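Local coordinates for iron-binding protein (Staphylococcus epidermidis, PDB 4M7O), which probably binds iron or an iron complex outside the cell membrane as the solute-binding component of an uptake transporter, at residues Y37-T50 against V58-L70. Sequence-based numbering, arbitrary orientation.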
ATOM      1  N   TYR A  37       7.756  13.168  -7.092  1.00 25.38           N
ATOM      2  CA  TYR A  37       7.293  14.544  -6.940  1.00 29.94           C
ATOM      3  C   TYR A  37       7.801  15.113  -5.621  1.00 30.58           C
ATOM      4  O   TYR A  37       8.226  16.264  -5.575  1.00 28.38           O
ATOM      5  CB  TYR A  37       5.762  14.625  -7.010  1.00 28.09           C
ATOM      6  CG  TYR A  37       5.218  15.011  -8.368  1.00 31.13           C
ATOM      7  CD1 TYR A  37       5.027  14.065  -9.358  1.00 27.52           C
ATOM      8  CD2 TYR A  37       4.880  16.326  -8.651  1.00 35.23           C
ATOM      9  CE1 TYR A  37       4.511  14.409 -10.574  1.00 31.95           C
ATOM     10  CE2 TYR A  37       4.378  16.680  -9.882  1.00 35.20           C
ATOM     11  CZ  TYR A  37       4.196  15.718 -10.839  1.00 34.40           C
ATOM     12  OH  TYR A  37       3.701  16.056 -12.072  1.00 37.40           O
ATOM     13  N   ARG A  38       7.778  14.310  -4.555  1.00 27.12           N
ATOM     14  CA  ARG A  38       8.214  14.814  -3.238  1.00 30.17           C
ATOM     15  C   ARG A  38       9.736  15.020  -3.195  1.00 33.70           C
ATOM     16  O   ARG A  38      10.255  15.728  -2.337  1.00 38.30           O
ATOM     17  CB  ARG A  38       7.741  13.900  -2.097  1.00 29.25           C
ATOM     18  CG  ARG A  38       6.225  13.939  -1.834  1.00 29.14           C
ATOM     19  CD  ARG A  38       5.746  15.324  -1.358  1.00 31.66           C
ATOM     20  NE  ARG A  38       6.444  15.753  -0.152  1.00 35.86           N
ATOM     21  CZ  ARG A  38       6.167  15.318   1.080  1.00 46.41           C
ATOM     22  NH1 ARG A  38       5.200  14.436   1.284  1.00 39.15           N
ATOM     23  NH2 ARG A  38       6.859  15.768   2.118  1.00 55.59           N
ATOM     24  N   LEU A  39      10.443  14.416  -4.140  1.00 37.23           N
ATOM     25  CA  LEU A  39      11.889  14.604  -4.248  1.00 40.95           C
ATOM     26  C   LEU A  39      12.232  15.844  -5.070  1.00 41.14           C
ATOM     27  O   LEU A  39      13.407  16.224  -5.167  1.00 36.59           O
ATOM     28  CB  LEU A  39      12.568  13.367  -4.857  1.00 33.12           C
ATOM     29  CG  LEU A  39      12.508  12.099  -3.993  1.00 38.04           C
ATOM     30  CD1 LEU A  39      13.342  10.975  -4.599  1.00 39.97           C
ATOM     31  CD2 LEU A  39      12.960  12.395  -2.575  1.00 37.39           C
ATOM     32  N   GLY A  40      11.210  16.478  -5.647  1.00 38.29           N
ATOM     33  CA  GLY A  40      11.402  17.724  -6.375  1.00 40.83           C
ATOM     34  C   GLY A  40      11.648  17.509  -7.860  1.00 34.04           C
ATOM     35  O   GLY A  40      11.992  18.443  -8.582  1.00 38.79           O
ATOM     36  N   ILE A  41      11.460  16.283  -8.332  1.00 39.26           N
ATOM     37  CA  ILE A  41      11.744  15.997  -9.735  1.00 41.21           C
ATOM     38  C   ILE A  41      10.513  15.580 -10.542  1.00 37.75           C
ATOM     39  O   ILE A  41      10.635  14.873 -11.540  1.00 36.14           O
ATOM     40  CB  ILE A  41      12.917  14.981  -9.909  1.00 39.13           C
ATOM     41  CG1 ILE A  41      12.635  13.667  -9.182  1.00 42.69           C
ATOM     42  CG2 ILE A  41      14.228  15.578  -9.404  1.00 38.83           C
ATOM     43  CD1 ILE A  41      13.778  12.662  -9.298  1.00 38.36           C
ATOM     44  N   GLY A  42       9.335  16.034 -10.120  1.00 36.83           N
ATOM     45  CA  GLY A  42       8.122  15.776 -10.878  1.00 39.31           C
ATOM     46  C   GLY A  42       8.189  16.323 -12.295  1.00 37.13           C
ATOM     47  O   GLY A  42       7.608  15.749 -13.231  1.00 30.78           O
ATOM     48  N   GLU A  43       8.914  17.423 -12.463  1.00 32.91           N
ATOM     49  CA  GLU A  43       9.075  18.035 -13.777  1.00 41.08           C
ATOM     50  C   GLU A  43       9.999  17.243 -14.692  1.00 38.48           C
ATOM     51  O   GLU A  43      10.217  17.635 -15.841  1.00 41.50           O
ATOM     52  CB  GLU A  43       9.597  19.467 -13.637  1.00 42.86           C
ATOM     53  CG  GLU A  43       8.774  20.320 -12.681  1.00 51.88           C
ATOM     54  N   ASP A  44      10.547  16.137 -14.201  1.00 42.68           N
ATOM     55  CA  ASP A  44      11.441  15.329 -15.035  1.00 40.82           C
ATOM     56  C   ASP A  44      10.743  14.060 -15.504  1.00 34.80           C
ATOM     57  O   ASP A  44      11.349  13.203 -16.147  1.00 38.24           O
ATOM     58  CB  ASP A  44      12.744  15.001 -14.287  1.00 43.54           C
ATOM     59  CG  ASP A  44      13.510  16.254 -13.854  1.00 48.08           C
ATOM     60  OD1 ASP A  44      13.535  17.243 -14.621  1.00 40.36           O
ATOM     61  OD2 ASP A  44      14.082  16.255 -12.741  1.00 50.92           O
ATOM     62  N   ILE A  45       9.456  13.961 -15.193  1.00 30.75           N
ATOM     63  CA  ILE A  45       8.661  12.774 -15.487  1.00 31.44           C
ATOM     64  C   ILE A  45       7.926  12.995 -16.802  1.00 31.89           C
ATOM     65  O   ILE A  45       7.223  14.008 -16.953  1.00 27.30           O
ATOM     66  CB  ILE A  45       7.629  12.517 -14.351  1.00 27.43           C
ATOM     67  CG1 ILE A  45       8.347  12.173 -13.041  1.00 30.38           C
ATOM     68  CG2 ILE A  45       6.695  11.394 -14.711  1.00 29.87           C
ATOM     69  CD1 ILE A  45       7.426  12.161 -11.825  1.00 21.40           C
ATOM     70  N   VAL A  46       8.095  12.075 -17.756  1.00 31.25           N
ATOM     71  CA  VAL A  46       7.456  12.221 -19.070  1.00 32.05           C
ATOM     72  C   VAL A  46       6.252  11.301 -19.226  1.00 32.25           C
ATOM     73  O   VAL A  46       5.413  11.500 -20.112  1.00 34.72           O
ATOM     74  CB  VAL A  46       8.436  11.966 -20.258  1.00 36.56           C
ATOM     75  CG1 VAL A  46       9.476  13.056 -20.330  1.00 40.32           C
ATOM     76  CG2 VAL A  46       9.114  10.614 -20.112  1.00 34.88           C
ATOM     77  N   GLY A  47       6.178  10.293 -18.362  1.00 30.34           N
ATOM     78  CA  GLY A  47       5.115   9.312 -18.418  1.00 25.43           C
ATOM     79  C   GLY A  47       4.743   8.780 -17.041  1.00 25.31           C
ATOM     80  O   GLY A  47       5.599   8.630 -16.146  1.00 26.50           O
ATOM     81  N   VAL A  48       3.458   8.490 -16.861  1.00 28.64           N
ATOM     82  CA  VAL A  48       2.987   7.869 -15.623  1.00 29.30           C
ATOM     83  C   VAL A  48       2.055   6.751 -16.024  1.00 30.86           C
ATOM     84  O   VAL A  48       1.852   6.513 -17.211  1.00 32.50           O
ATOM     85  CB  VAL A  48       2.249   8.882 -14.729  1.00 29.83           C
ATOM     86  CG1 VAL A  48       3.225   9.912 -14.196  1.00 28.76           C
ATOM     87  CG2 VAL A  48       1.146   9.582 -15.528  1.00 30.55           C
ATOM     88  N   SER A  49       1.482   6.057 -15.054  1.00 29.31           N
ATOM     89  CA  SER A  49       0.566   4.985 -15.394  1.00 29.20           C
ATOM     90  C   SER A  49      -0.849   5.527 -15.512  1.00 33.81           C
ATOM     91  O   SER A  49      -1.152   6.635 -15.063  1.00 36.39           O
ATOM     92  CB  SER A  49       0.616   3.872 -14.354  1.00 32.16           C
ATOM     93  OG  SER A  49      -0.257   4.146 -13.280  1.00 33.83           O
ATOM     94  N   THR A  50      -1.723   4.730 -16.104  1.00 34.23           N
ATOM     95  CA  THR A  50      -3.102   5.141 -16.314  1.00 34.78           C
ATOM     96  C   THR A  50      -3.884   5.262 -15.020  1.00 35.69           C
ATOM     97  O   THR A  50      -5.002   5.780 -15.023  1.00 43.68           O
ATOM     98  CB  THR A  50      -3.812   4.130 -17.189  1.00 40.70           C
ATOM     99  OG1 THR A  50      -3.467   2.818 -16.722  1.00 42.07           O
ATOM    100  CG2 THR A  50      -3.368   4.295 -18.650  1.00 39.20           C
ATOM    101  N   VAL A  58      -1.611  15.174 -12.037  1.00 37.02           N
ATOM    102  CA  VAL A  58      -0.333  14.520 -12.342  1.00 31.80           C
ATOM    103  C   VAL A  58      -0.256  14.014 -13.786  1.00 31.04           C
ATOM    104  O   VAL A  58       0.819  14.002 -14.394  1.00 30.07           O
ATOM    105  CB  VAL A  58      -0.024  13.363 -11.366  1.00 38.12           C
ATOM    106  CG1 VAL A  58      -1.092  12.273 -11.453  1.00 35.93           C
ATOM    107  CG2 VAL A  58       1.359  12.791 -11.633  1.00 37.78           C
ATOM    108  N   LYS A  59      -1.399  13.631 -14.346  1.00 27.85           N
ATOM    109  CA  LYS A  59      -1.427  13.016 -15.667  1.00 33.03           C
ATOM    110  C   LYS A  59      -1.304  14.023 -16.816  1.00 35.00           C
ATOM    111  O   LYS A  59      -0.936  13.650 -17.925  1.00 36.05           O
ATOM    112  CB  LYS A  59      -2.712  12.210 -15.847  1.00 36.15           C
ATOM    113  CG  LYS A  59      -2.752  10.884 -15.095  1.00 42.14           C
ATOM    114  CD  LYS A  59      -4.146  10.294 -15.229  1.00 44.22           C
ATOM    115  CE  LYS A  59      -4.153   8.797 -15.074  1.00 41.77           C
ATOM    116  NZ  LYS A  59      -5.525   8.291 -15.353  1.00 46.23           N
ATOM    117  N   LYS A  60      -1.634  15.283 -16.556  1.00 33.66           N
ATOM    118  CA  LYS A  60      -1.607  16.314 -17.590  1.00 40.24           C
ATOM    119  C   LYS A  60      -0.180  16.640 -18.036  1.00 34.11           C
ATOM    120  O   LYS A  60       0.724  16.825 -17.206  1.00 34.26           O
ATOM    121  CB  LYS A  60      -2.332  17.577 -17.113  1.00 43.96           C
ATOM    122  CG  LYS A  60      -3.796  17.315 -16.751  1.00 52.30           C
ATOM    123  CD  LYS A  60      -4.523  18.582 -16.314  1.00 60.29           C
ATOM    124  N   GLY A  61       0.022  16.698 -19.349  1.00 32.19           N
ATOM    125  CA  GLY A  61       1.345  16.961 -19.884  1.00 28.71           C
ATOM    126  C   GLY A  61       2.277  15.773 -19.725  1.00 31.28           C
ATOM    127  O   GLY A  61       3.506  15.939 -19.723  1.00 33.64           O
ATOM    128  N   LYS A  62       1.706  14.570 -19.609  1.00 38.56           N
ATOM    129  CA  LYS A  62       2.492  13.328 -19.534  1.00 36.41           C
ATOM    130  C   LYS A  62       1.918  12.234 -20.434  1.00 33.75           C
ATOM    131  O   LYS A  62       0.721  12.237 -20.719  1.00 34.69           O
ATOM    132  CB  LYS A  62       2.531  12.792 -18.082  1.00 31.62           C
ATOM    133  CG  LYS A  62       3.080  13.784 -17.059  1.00 32.56           C
ATOM    134  CD  LYS A  62       3.434  13.092 -15.751  1.00 31.73           C
ATOM    135  CE  LYS A  62       4.062  14.088 -14.790  1.00 36.12           C
ATOM    136  NZ  LYS A  62       3.233  15.310 -14.577  1.00 34.81           N
ATOM    137  N   LYS A  63       2.766  11.296 -20.859  1.00 37.13           N
ATOM    138  CA  LYS A  63       2.297  10.064 -21.489  1.00 37.22           C
ATOM    139  C   LYS A  63       1.702   9.141 -20.413  1.00 38.86           C
ATOM    140  O   LYS A  63       2.212   9.073 -19.294  1.00 33.17           O
ATOM    141  CB  LYS A  63       3.454   9.337 -22.178  1.00 36.74           C
ATOM    142  CG  LYS A  63       4.120  10.116 -23.294  1.00 40.37           C
ATOM    143  CD  LYS A  63       3.197  10.266 -24.484  1.00 47.40           C
ATOM    144  CE  LYS A  63       3.662  11.393 -25.392  1.00 55.11           C
ATOM    145  NZ  LYS A  63       2.864  11.432 -26.639  1.00 59.96           N
ATOM    146  N   GLN A  64       0.625   8.440 -20.754  1.00 37.20           N
ATOM    147  CA  GLN A  64       0.011   7.484 -19.843  1.00 38.12           C
ATOM    148  C   GLN A  64       0.218   6.061 -20.329  1.00 40.87           C
ATOM    149  O   GLN A  64      -0.039   5.751 -21.494  1.00 48.87           O
ATOM    150  CB  GLN A  64      -1.482   7.745 -19.749  1.00 41.93           C
ATOM    151  CG  GLN A  64      -1.859   8.983 -18.981  1.00 47.76           C
ATOM    152  CD  GLN A  64      -3.349   9.065 -18.781  1.00 52.50           C
ATOM    153  OE1 GLN A  64      -3.967   8.145 -18.225  1.00 50.10           O
ATOM    154  NE2 GLN A  64      -3.947  10.154 -19.254  1.00 46.58           N
ATOM    155  N   PHE A  65       0.673   5.196 -19.432  1.00 34.19           N
ATOM    156  CA  PHE A  65       0.925   3.810 -19.786  1.00 34.59           C
ATOM    157  C   PHE A  65       0.072   2.873 -18.947  1.00 40.50           C
ATOM    158  O   PHE A  65      -0.119   3.095 -17.741  1.00 33.44           O
ATOM    159  CB  PHE A  65       2.404   3.486 -19.600  1.00 35.81           C
ATOM    160  CG  PHE A  65       3.298   4.291 -20.491  1.00 32.30           C
ATOM    161  CD1 PHE A  65       3.460   3.943 -21.820  1.00 36.90           C
ATOM    162  CD2 PHE A  65       3.947   5.424 -20.017  1.00 31.13           C
ATOM    163  CE1 PHE A  65       4.276   4.698 -22.676  1.00 37.64           C
ATOM    164  CE2 PHE A  65       4.767   6.188 -20.870  1.00 34.49           C
ATOM    165  CZ  PHE A  65       4.926   5.822 -22.196  1.00 38.00           C
ATOM    166  N   ASP A  66      -0.458   1.841 -19.595  1.00 39.00           N
ATOM    167  CA  ASP A  66      -1.173   0.789 -18.887  1.00 39.56           C
ATOM    168  C   ASP A  66      -0.134  -0.220 -18.451  1.00 37.20           C
ATOM    169  O   ASP A  66       0.380  -0.962 -19.284  1.00 36.19           O
ATOM    170  CB  ASP A  66      -2.172   0.115 -19.824  1.00 43.56           C
ATOM    171  CG  ASP A  66      -3.090  -0.856 -19.105  1.00 43.39           C
ATOM    172  OD1 ASP A  66      -2.773  -1.287 -17.964  1.00 41.48           O
ATOM    173  OD2 ASP A  66      -4.143  -1.191 -19.690  1.00 42.72           O
ATOM    174  N   ALA A  67       0.169  -0.258 -17.157  1.00 32.46           N
ATOM    175  CA  ALA A  67       1.217  -1.137 -16.640  1.00 32.11           C
ATOM    176  C   ALA A  67       0.906  -2.616 -16.856  1.00 33.68           C
ATOM    177  O   ALA A  67       1.819  -3.458 -16.829  1.00 33.54           O
ATOM    178  CB  ALA A  67       1.458  -0.861 -15.170  1.00 34.79           C
HETATM  179  N   MSE A  68      -0.372  -2.937 -17.061  1.00 35.08           N
HETATM  180  CA  MSE A  68      -0.776  -4.331 -17.259  1.00 38.46           C
HETATM  181  C   MSE A  68      -0.750  -4.696 -18.731  1.00 40.50           C
HETATM  182  O   MSE A  68      -0.690  -5.874 -19.089  1.00 42.05           O
HETATM  183  CB  MSE A  68      -2.164  -4.592 -16.676  1.00 38.06           C
HETATM  184  CG  MSE A  68      -2.194  -4.620 -15.152  1.00 36.36           C
HETATM  185 SE   MSE A  68      -1.058  -6.031 -14.405  0.55 39.05          SE
HETATM  186  CE  MSE A  68      -1.877  -7.551 -15.294  1.00 40.93           C
ATOM    187  N   ASN A  69      -0.779  -3.679 -19.581  1.00 39.64           N
ATOM    188  CA  ASN A  69      -0.822  -3.891 -21.022  1.00 42.67           C
ATOM    189  C   ASN A  69       0.110  -2.906 -21.731  1.00 46.12           C
ATOM    190  O   ASN A  69      -0.333  -2.105 -22.555  1.00 49.43           O
ATOM    191  CB  ASN A  69      -2.269  -3.744 -21.518  1.00 63.83           C
ATOM    192  CG  ASN A  69      -3.219  -4.783 -20.898  1.00 70.17           C
ATOM    193  OD1 ASN A  69      -4.125  -4.434 -20.130  1.00 69.52           O
ATOM    194  ND2 ASN A  69      -3.014  -6.064 -21.238  1.00 66.07           N
ATOM    195  N   LEU A  70       1.399  -2.961 -21.398  1.00 40.03           N
ATOM    196  CA  LEU A  70       2.349  -1.924 -21.813  1.00 38.89           C
ATOM    197  C   LEU A  70       2.594  -1.903 -23.310  1.00 52.09           C
ATOM    198  O   LEU A  70       2.906  -2.935 -23.905  1.00 60.22           O
ATOM    199  CB  LEU A  70       3.687  -2.072 -21.085  1.00 41.98           C
ATOM    200  CG  LEU A  70       3.752  -1.562 -19.644  1.00 39.16           C
ATOM    201  CD1 LEU A  70       5.127  -1.839 -19.050  1.00 41.06           C
ATOM    202  CD2 LEU A  70       3.437  -0.075 -19.568  1.00 32.54           C
TER
HETATM  203  O   HOH W   1      -1.595   1.383 -15.233  1.00 32.39           O
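Lys62 NZ is gripped from two sides of the contact: it donates to Tyr37 OH at 2.7 Å and to the carbonyl Val58 O at 2.8 Å. The ammonium reaches the tyrosine at the edge of its ring, in plane, while Gly42 CA lies over the centre of one ring face, where the lack of a side chain suits the close approach. A lysine suits this place because its long aliphatic stem is used as well as its charge: Lys62 CD packs on Val48 CG1 at 3.5 Å and both CD and CE touch Ile45 CG2, before a bend at the last torsion (chi4 53°) turns NZ to its two oxygens. Tyr37 CE1 also rests on Val58 CG2, so the phenol has both an apolar and a polar neighbour.

Beyond Lys62 the two segments pair as parallel strands. Val46 O accepts from Lys63 N, Val48 N donates to Lys63 O, and Val48 O accepts from Phe65 N, the alternation expected of a parallel ladder. Gly47 CA meets the edge of the Phe65 ring, 4.0 Å from CE2, an approach that glycine, with no side chain, suits. At the far end Thr50 N continues the pairing to Phe65 O, and the extended chain of Lys59 carries NZ to Thr50 O at 2.6 Å, approaching from above the carbonyl plane. One water joins Thr50 OG1 to Ala67 N, and an Asx turn at Asp66 shapes the chain as it leaves the strand.

Strand 63-65 is an edge strand of a five-stranded parallel sheet, with 45-49 next to it and 25-27 beyond; Val48 and Val58 pack against Thr33 of helix 30-38, while Phe65 touches Ile26 of strand 25-27.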